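Local coordinates for DNA polymerase III beta subunit (Streptococcus pyogenes, PDB 2AVT), which probably encircles DNA as a ring-shaped dimer and tethers the replicative polymerase to its template as a sliding processivity factor, at residues 1-9 / 89-100; 288-299 / 320-331. All coordinates share one frame; numbering follows the deposited sequence.

Contact 1: 1-9 / 89-100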
# COMPACT_ATOMS: atom_id res chain seq x y z
N MET A 1 -5.70 39.54 -11.46
CA MET A 1 -5.15 38.17 -11.26
C MET A 1 -5.57 37.59 -9.92
O MET A 1 -6.00 38.32 -9.02
CB MET A 1 -3.63 38.20 -11.36
CG MET A 1 -3.13 38.73 -12.69
SD MET A 1 -1.34 38.69 -12.77
CE MET A 1 -0.97 40.18 -11.84
N ILE A 2 -5.44 36.27 -9.80
CA ILE A 2 -5.83 35.54 -8.59
C ILE A 2 -5.15 36.02 -7.33
O ILE A 2 -3.97 36.36 -7.33
CB ILE A 2 -5.52 34.02 -8.72
CG1 ILE A 2 -6.40 33.39 -9.79
CG2 ILE A 2 -5.76 33.33 -7.37
CD1 ILE A 2 -6.07 31.93 -10.07
N GLN A 3 -5.91 36.01 -6.24
CA GLN A 3 -5.39 36.37 -4.93
C GLN A 3 -6.36 35.97 -3.83
O GLN A 3 -7.46 36.53 -3.72
CB GLN A 3 -5.12 37.87 -4.81
CG GLN A 3 -4.76 38.27 -3.37
CD GLN A 3 -3.43 38.98 -3.27
OE1 GLN A 3 -3.21 40.01 -3.91
NE2 GLN A 3 -2.53 38.43 -2.46
N PHE A 4 -5.96 34.99 -3.03
CA PHE A 4 -6.80 34.53 -1.93
C PHE A 4 -5.94 33.83 -0.89
O PHE A 4 -4.84 33.38 -1.18
CB PHE A 4 -7.92 33.60 -2.45
CG PHE A 4 -7.45 32.24 -2.93
CD1 PHE A 4 -7.08 32.04 -4.26
CD2 PHE A 4 -7.40 31.16 -2.06
CE1 PHE A 4 -6.69 30.78 -4.72
CE2 PHE A 4 -7.01 29.90 -2.51
CZ PHE A 4 -6.65 29.71 -3.84
N SER A 5 -6.46 33.78 0.33
CA SER A 5 -5.79 33.12 1.45
C SER A 5 -6.75 32.03 1.88
O SER A 5 -7.96 32.23 1.91
CB SER A 5 -5.58 34.11 2.60
OG SER A 5 -4.68 35.14 2.22
N ILE A 6 -6.21 30.88 2.24
CA ILE A 6 -7.08 29.79 2.63
C ILE A 6 -6.44 28.94 3.70
O ILE A 6 -5.22 28.93 3.86
CB ILE A 6 -7.39 28.90 1.39
CG1 ILE A 6 -8.49 27.89 1.70
CG2 ILE A 6 -6.14 28.14 0.95
CD1 ILE A 6 -9.01 27.17 0.47
N ASN A 7 -7.29 28.22 4.43
CA ASN A 7 -6.84 27.32 5.48
C ASN A 7 -6.24 26.11 4.75
O ASN A 7 -6.87 25.56 3.85
CB ASN A 7 -8.04 26.90 6.33
CG ASN A 7 -7.70 25.81 7.33
OD1 ASN A 7 -7.52 24.66 6.95
ND2 ASN A 7 -7.61 26.18 8.60
N ARG A 8 -5.03 25.71 5.14
CA ARG A 8 -4.32 24.59 4.51
C ARG A 8 -5.08 23.27 4.54
O ARG A 8 -5.22 22.59 3.52
CB ARG A 8 -2.93 24.42 5.17
CG ARG A 8 -1.99 23.43 4.47
CD ARG A 8 -0.72 23.20 5.32
NE ARG A 8 -1.10 22.77 6.67
CZ ARG A 8 -0.29 22.72 7.72
NH1 ARG A 8 0.99 23.08 7.61
NH2 ARG A 8 -0.77 22.33 8.90
N THR A 9 -5.55 22.89 5.72
CA THR A 9 -6.30 21.64 5.85
C THR A 9 -7.55 21.62 4.97
O THR A 9 -7.84 20.62 4.33
CB THR A 9 -6.67 21.39 7.33
OG1 THR A 9 -5.51 20.92 8.03
CG2 THR A 9 -7.77 20.35 7.44
N LEU A 89 3.47 22.69 2.80
CA LEU A 89 3.64 24.03 3.38
C LEU A 89 3.53 23.98 4.89
O LEU A 89 2.71 23.24 5.44
CB LEU A 89 2.64 25.00 2.76
CG LEU A 89 3.02 25.28 1.29
CD1 LEU A 89 1.97 26.16 0.63
CD2 LEU A 89 4.38 25.95 1.24
N PRO A 90 4.35 24.77 5.58
CA PRO A 90 4.43 24.86 7.04
C PRO A 90 3.27 25.42 7.88
O PRO A 90 2.86 24.79 8.85
CB PRO A 90 5.73 25.63 7.26
CG PRO A 90 5.70 26.63 6.15
CD PRO A 90 5.19 25.81 4.95
N ASP A 91 2.75 26.59 7.52
CA ASP A 91 1.68 27.20 8.31
C ASP A 91 0.24 26.80 8.00
O ASP A 91 -0.09 26.32 6.91
CB ASP A 91 1.79 28.72 8.26
CG ASP A 91 2.70 29.27 9.35
OD1 ASP A 91 3.85 28.79 9.47
OD2 ASP A 91 2.26 30.18 10.08
N ILE A 92 -0.62 27.03 8.98
CA ILE A 92 -2.04 26.71 8.90
C ILE A 92 -2.73 27.41 7.74
O ILE A 92 -3.70 26.89 7.20
CB ILE A 92 -2.76 27.07 10.21
CG1 ILE A 92 -2.08 26.36 11.39
CG2 ILE A 92 -4.22 26.65 10.14
CD1 ILE A 92 -2.67 26.68 12.75
N SER A 93 -2.25 28.59 7.37
CA SER A 93 -2.87 29.32 6.28
C SER A 93 -1.92 29.60 5.12
O SER A 93 -0.73 29.84 5.31
CB SER A 93 -3.48 30.64 6.78
OG SER A 93 -2.54 31.40 7.51
N ILE A 94 -2.48 29.58 3.92
CA ILE A 94 -1.72 29.79 2.71
C ILE A 94 -2.26 30.96 1.91
O ILE A 94 -3.47 31.10 1.74
CB ILE A 94 -1.75 28.54 1.82
CG1 ILE A 94 -1.16 27.36 2.58
CG2 ILE A 94 -0.97 28.79 0.54
CD1 ILE A 94 -1.22 26.06 1.83
N ASN A 95 -1.35 31.79 1.42
CA ASN A 95 -1.73 32.92 0.60
C ASN A 95 -1.33 32.55 -0.82
O ASN A 95 -0.21 32.10 -1.05
CB ASN A 95 -0.98 34.18 1.05
CG ASN A 95 -1.54 35.43 0.41
OD1 ASN A 95 -1.26 35.74 -0.75
ND2 ASN A 95 -2.34 36.17 1.17
N VAL A 96 -2.26 32.72 -1.75
CA VAL A 96 -2.04 32.38 -3.15
C VAL A 96 -2.15 33.64 -3.98
O VAL A 96 -3.20 34.27 -4.03
CB VAL A 96 -3.10 31.38 -3.65
CG1 VAL A 96 -2.77 30.94 -5.06
CG2 VAL A 96 -3.16 30.19 -2.71
N LYS A 97 -1.05 34.02 -4.63
CA LYS A 97 -1.04 35.23 -5.44
C LYS A 97 -0.48 34.98 -6.83
O LYS A 97 0.68 34.59 -6.97
CB LYS A 97 -0.23 36.33 -4.74
CG LYS A 97 -0.32 37.70 -5.40
CD LYS A 97 0.38 38.76 -4.53
CE LYS A 97 0.03 40.17 -4.98
NZ LYS A 97 0.32 41.17 -3.89
N GLU A 98 -1.30 35.22 -7.84
CA GLU A 98 -0.85 35.04 -9.21
C GLU A 98 -0.07 36.26 -9.65
O GLU A 98 -0.42 37.39 -9.29
CB GLU A 98 -2.05 34.83 -10.15
CG GLU A 98 -1.72 35.04 -11.64
CD GLU A 98 -2.94 34.83 -12.54
OE1 GLU A 98 -4.08 34.96 -12.06
OE2 GLU A 98 -2.74 34.54 -13.74
N ILE A 99 1.00 36.04 -10.40
CA ILE A 99 1.80 37.14 -10.92
C ILE A 99 1.87 36.92 -12.42
O ILE A 99 1.19 36.05 -12.96
CB ILE A 99 3.22 37.17 -10.31
CG1 ILE A 99 3.95 35.85 -10.57
CG2 ILE A 99 3.12 37.42 -8.81
CD1 ILE A 99 5.40 35.85 -10.07
N GLU A 100 2.70 37.70 -13.11
CA GLU A 100 2.83 37.61 -14.55
C GLU A 100 3.24 36.25 -15.09
O GLU A 100 3.91 35.48 -14.42
CB GLU A 100 3.83 38.65 -15.06
CG GLU A 100 5.23 38.49 -14.49
CD GLU A 100 6.25 39.40 -15.17
OE1 GLU A 100 6.05 40.64 -15.14
OE2 GLU A 100 7.24 38.88 -15.73

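Contact 2: 288-299 / 320-331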
# COMPACT_ATOMS: atom_id res chain seq x y z
N GLY A 288 -10.48 -23.00 -12.33
CA GLY A 288 -10.73 -23.85 -11.18
C GLY A 288 -12.11 -23.59 -10.60
O GLY A 288 -12.61 -22.47 -10.66
N THR A 289 -12.72 -24.62 -10.04
CA THR A 289 -14.06 -24.47 -9.47
C THR A 289 -14.20 -25.16 -8.12
O THR A 289 -13.35 -25.96 -7.72
CB THR A 289 -15.12 -25.07 -10.40
OG1 THR A 289 -14.92 -26.49 -10.50
CG2 THR A 289 -15.02 -24.45 -11.79
N VAL A 290 -15.28 -24.83 -7.43
CA VAL A 290 -15.57 -25.44 -6.14
C VAL A 290 -16.80 -26.31 -6.39
O VAL A 290 -17.61 -26.02 -7.27
CB VAL A 290 -15.90 -24.38 -5.06
CG1 VAL A 290 -17.16 -23.63 -5.43
CG2 VAL A 290 -16.03 -25.05 -3.71
N LYS A 291 -16.93 -27.39 -5.62
CA LYS A 291 -18.05 -28.32 -5.77
C LYS A 291 -18.92 -28.32 -4.53
O LYS A 291 -18.48 -28.71 -3.45
CB LYS A 291 -17.51 -29.72 -6.03
CG LYS A 291 -18.55 -30.80 -6.25
CD LYS A 291 -17.86 -32.12 -6.54
CE LYS A 291 -18.84 -33.25 -6.78
NZ LYS A 291 -18.11 -34.53 -7.04
N LEU A 292 -20.16 -27.89 -4.68
CA LEU A 292 -21.08 -27.84 -3.56
C LEU A 292 -21.99 -29.06 -3.58
O LEU A 292 -22.73 -29.27 -4.54
CB LEU A 292 -21.91 -26.55 -3.63
CG LEU A 292 -22.53 -26.03 -2.33
CD1 LEU A 292 -21.45 -25.82 -1.29
CD2 LEU A 292 -23.26 -24.72 -2.61
N GLU A 293 -21.93 -29.85 -2.51
CA GLU A 293 -22.74 -31.06 -2.39
C GLU A 293 -23.82 -30.87 -1.33
O GLU A 293 -23.55 -30.85 -0.13
CB GLU A 293 -21.86 -32.26 -2.04
CG GLU A 293 -21.14 -32.86 -3.25
CD GLU A 293 -20.01 -33.80 -2.87
OE1 GLU A 293 -20.15 -34.54 -1.88
OE2 GLU A 293 -18.98 -33.80 -3.58
N ILE A 294 -25.06 -30.73 -1.80
CA ILE A 294 -26.21 -30.52 -0.93
C ILE A 294 -27.08 -31.76 -0.78
O ILE A 294 -27.64 -32.26 -1.76
CB ILE A 294 -27.10 -29.38 -1.46
CG1 ILE A 294 -26.30 -28.08 -1.51
CG2 ILE A 294 -28.32 -29.21 -0.58
CD1 ILE A 294 -27.05 -26.94 -2.15
N THR A 295 -27.18 -32.26 0.44
CA THR A 295 -28.00 -33.43 0.74
C THR A 295 -28.71 -33.18 2.06
O THR A 295 -28.39 -32.22 2.76
CB THR A 295 -27.16 -34.71 0.87
OG1 THR A 295 -26.24 -34.57 1.96
CG2 THR A 295 -26.39 -34.98 -0.42
N GLN A 296 -29.68 -34.03 2.39
CA GLN A 296 -30.42 -33.88 3.64
C GLN A 296 -29.50 -33.67 4.84
O GLN A 296 -28.76 -34.57 5.24
CB GLN A 296 -31.30 -35.11 3.89
CG GLN A 296 -32.56 -35.18 3.04
CD GLN A 296 -33.40 -36.41 3.35
OE1 GLN A 296 -33.69 -36.70 4.52
NE2 GLN A 296 -33.81 -37.12 2.31
N ASN A 297 -29.55 -32.47 5.40
CA ASN A 297 -28.74 -32.13 6.56
C ASN A 297 -27.26 -32.45 6.38
O ASN A 297 -26.65 -33.11 7.23
CB ASN A 297 -29.29 -32.86 7.79
CG ASN A 297 -30.80 -32.93 7.80
OD1 ASN A 297 -31.48 -31.93 7.61
ND2 ASN A 297 -31.33 -34.13 8.02
N HIS A 298 -26.69 -31.99 5.27
CA HIS A 298 -25.29 -32.23 4.98
C HIS A 298 -24.87 -31.41 3.76
O HIS A 298 -25.21 -31.75 2.63
CB HIS A 298 -25.04 -33.72 4.72
CG HIS A 298 -23.61 -34.05 4.41
ND1 HIS A 298 -22.89 -33.42 3.43
CD2 HIS A 298 -22.78 -34.98 4.95
CE1 HIS A 298 -21.68 -33.93 3.37
NE2 HIS A 298 -21.58 -34.88 4.28
N ILE A 299 -24.16 -30.32 4.01
CA ILE A 299 -23.67 -29.45 2.95
C ILE A 299 -22.15 -29.39 3.06
O ILE A 299 -21.61 -29.16 4.14
CB ILE A 299 -24.25 -28.03 3.09
CG1 ILE A 299 -25.77 -28.11 3.26
CG2 ILE A 299 -23.91 -27.21 1.86
CD1 ILE A 299 -26.46 -28.86 2.15
N GLN A 320 -32.46 -25.40 5.43
CA GLN A 320 -32.48 -25.89 4.07
C GLN A 320 -33.84 -26.47 3.73
O GLN A 320 -34.66 -26.72 4.61
CB GLN A 320 -31.39 -26.95 3.87
CG GLN A 320 -31.61 -28.23 4.65
CD GLN A 320 -30.44 -29.19 4.53
OE1 GLN A 320 -30.06 -29.60 3.43
NE2 GLN A 320 -29.85 -29.56 5.67
N SER A 321 -34.07 -26.68 2.43
CA SER A 321 -35.32 -27.24 1.95
C SER A 321 -35.18 -27.54 0.47
O SER A 321 -34.37 -26.92 -0.23
CB SER A 321 -36.47 -26.24 2.16
OG SER A 321 -36.27 -25.07 1.40
N GLY A 322 -35.96 -28.50 -0.01
CA GLY A 322 -35.88 -28.86 -1.41
C GLY A 322 -35.08 -30.13 -1.60
O GLY A 322 -34.70 -30.79 -0.63
N SER A 323 -34.80 -30.47 -2.86
CA SER A 323 -34.06 -31.67 -3.20
C SER A 323 -32.54 -31.53 -3.08
O SER A 323 -32.00 -30.43 -3.05
CB SER A 323 -34.41 -32.10 -4.62
OG SER A 323 -34.11 -31.07 -5.54
N ASP A 324 -31.88 -32.68 -3.00
CA ASP A 324 -30.43 -32.73 -2.91
C ASP A 324 -29.86 -32.19 -4.22
O ASP A 324 -30.55 -32.19 -5.25
CB ASP A 324 -29.97 -34.17 -2.70
CG ASP A 324 -30.38 -34.71 -1.34
OD1 ASP A 324 -31.46 -34.32 -0.85
OD2 ASP A 324 -29.63 -35.53 -0.77
N LEU A 325 -28.62 -31.73 -4.19
CA LEU A 325 -27.99 -31.19 -5.39
C LEU A 325 -26.48 -31.04 -5.25
O LEU A 325 -25.95 -30.81 -4.17
CB LEU A 325 -28.60 -29.82 -5.71
CG LEU A 325 -28.06 -29.11 -6.96
CD1 LEU A 325 -28.43 -29.90 -8.20
CD2 LEU A 325 -28.62 -27.70 -7.04
N THR A 326 -25.80 -31.19 -6.38
CA THR A 326 -24.36 -31.04 -6.44
C THR A 326 -24.14 -30.02 -7.53
O THR A 326 -24.59 -30.21 -8.65
CB THR A 326 -23.67 -32.35 -6.85
OG1 THR A 326 -23.87 -33.34 -5.84
CG2 THR A 326 -22.17 -32.11 -7.05
N ILE A 327 -23.47 -28.92 -7.20
CA ILE A 327 -23.23 -27.89 -8.21
C ILE A 327 -21.81 -27.34 -8.15
O ILE A 327 -21.20 -27.26 -7.08
CB ILE A 327 -24.29 -26.75 -8.10
CG1 ILE A 327 -24.18 -25.82 -9.31
CG2 ILE A 327 -24.12 -26.00 -6.80
CD1 ILE A 327 -25.36 -24.88 -9.47
N SER A 328 -21.27 -26.98 -9.31
CA SER A 328 -19.92 -26.45 -9.41
C SER A 328 -19.93 -25.06 -10.02
O SER A 328 -20.59 -24.81 -11.03
CB SER A 328 -19.06 -27.38 -10.28
OG SER A 328 -18.82 -28.62 -9.63
N PHE A 329 -19.15 -24.16 -9.43
CA PHE A 329 -19.10 -22.79 -9.90
C PHE A 329 -17.77 -22.14 -9.52
O PHE A 329 -17.06 -22.63 -8.64
CB PHE A 329 -20.25 -22.01 -9.27
CG PHE A 329 -20.28 -22.12 -7.76
CD1 PHE A 329 -19.57 -21.23 -6.97
CD2 PHE A 329 -20.99 -23.13 -7.14
CE1 PHE A 329 -19.56 -21.35 -5.59
CE2 PHE A 329 -20.99 -23.25 -5.76
CZ PHE A 329 -20.27 -22.36 -4.98
N ASN A 330 -17.42 -21.04 -10.17
CA ASN A 330 -16.19 -20.34 -9.85
C ASN A 330 -16.39 -19.59 -8.53
O ASN A 330 -17.13 -18.62 -8.47
CB ASN A 330 -15.83 -19.36 -10.97
CG ASN A 330 -14.61 -18.53 -10.64
OD1 ASN A 330 -14.65 -17.65 -9.79
ND2 ASN A 330 -13.50 -18.81 -11.32
N PRO A 331 -15.71 -20.03 -7.46
CA PRO A 331 -15.78 -19.44 -6.11
C PRO A 331 -15.65 -17.91 -6.01
O PRO A 331 -16.39 -17.28 -5.23
CB PRO A 331 -14.65 -20.15 -5.37
CG PRO A 331 -14.56 -21.47 -6.06
CD PRO A 331 -14.70 -21.10 -7.51
O HOH W 1 -16.01 -28.58 -9.39

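Contact 1: 1-9 / 89-100
F4 and I6 of strand 3-7 pair with V96 and I94 of strand 93-99 as hydrogen-bonded antiparallel pairs, the short axes 4.6 Å apart at closest and 162° between their directions. R8 N to I92 O and E98 N to I2 O carry the backbone bonding past both ends of the ladder. On the buried face V96 lies under the F4 ring: its CB stands 4.0 Å from the ring centroid, a CH-pi contact offset toward the rim, and CG2 comes 3.7 Å from F4 CZ. The F4 chi1 of 70° sets CG between backbone N and carbonyl carbon, turning the ring over its neighbour. The other face is polar. The Q3 amide lies alongside the K97 chain, and its NE2 makes a weak bond of 3.4 Å to N95 OD1. Within the antiparallel sheet of this N-terminal domain of the beta subunit, strand 3-7 runs between 67-71 and 93-99, and N7 starts the helix 8-18 as its N-cap, OD1 bonding L10 N. At the M1 end, E98 OE1 takes I2 N at 2.9 Å on its anti lone pair, nearly straight at 170°, while M1 CB packs against the same carboxylate. At the other end the R8 chain bends at chi3, and NH1 reaches L89 O at 2.8 Å and, weakly, P90 O. P90 also packs on R277 of the second subunit.

Contact 2: 288-299 / 320-331
The F329 ring and V290 lie side by side and point the same way, V290 CG1 sitting over one ring face 3.5 Å from the centroid. The two side chains share a similar chi1: V290 CG1 (64°) and F329 CG (54°) each lie between their own backbone N and carbonyl carbon, and this brings methyl and ring together. L292 meets the ring differently, CB lying near the ring plane at the edge, 4.0 Å from CE2. P331 closes the end of this apolar row, its CG tight against V290 CB at 3.4 Å. Further along, L292 CB rests on I327 CG2.

On the polar face T326 touches two extended chains of the partner strand. Its CG2 touches K291 CE at 3.5 Å, the two side chains crossing at a slant, whereas E293 runs alongside it with CG near T326 OG1. K291 NZ and E293 OE2 form a long salt bridge along their own strand. A water joins T289 OG1 and S328 OG by hydrogen bonds. D324 crosses T295 at the far end, OD2 lying 3.1 Å from T295 CB. T295 N and OG1 both bond H298 O, closing the turn between strands 290-295 and 298-305.

Paired backbone bonds link V290 with F329, L292 with I327 and I294 with L325, the strand axes running antiparallel at 164°. Strand 325-329 is the outermost strand, within the chain, of a four-stranded sheet, with 290-295 flanked on its other side by 298-305. The apolar face packs on F350 of strand 345-350 through L292, I294, L325 and I327, while the F329 ring meets that of F357, with helix 331-339 close to the F329 end.

Overall arrangement
Contact 1 and contact 2 lie on opposite sides of the chain's centre, their own centres 63 Å apart and their nearest atoms about 40 Å apart, so neither touches the other. They follow in series along the chain: 1-9 / 89-100 belongs to the N-terminal domain and 288-299 / 320-331 to the C-terminal one. The domains are related, but the contacts pair different strands of the fold: by order along the chain, 3-7 and 93-99 correspond to 262-267 and 345-350, whereas 290-295 and 325-329 correspond to 33-39 and 73-78. Contact 1 reaches the second subunit at P90, whereas no other chain touches contact 2.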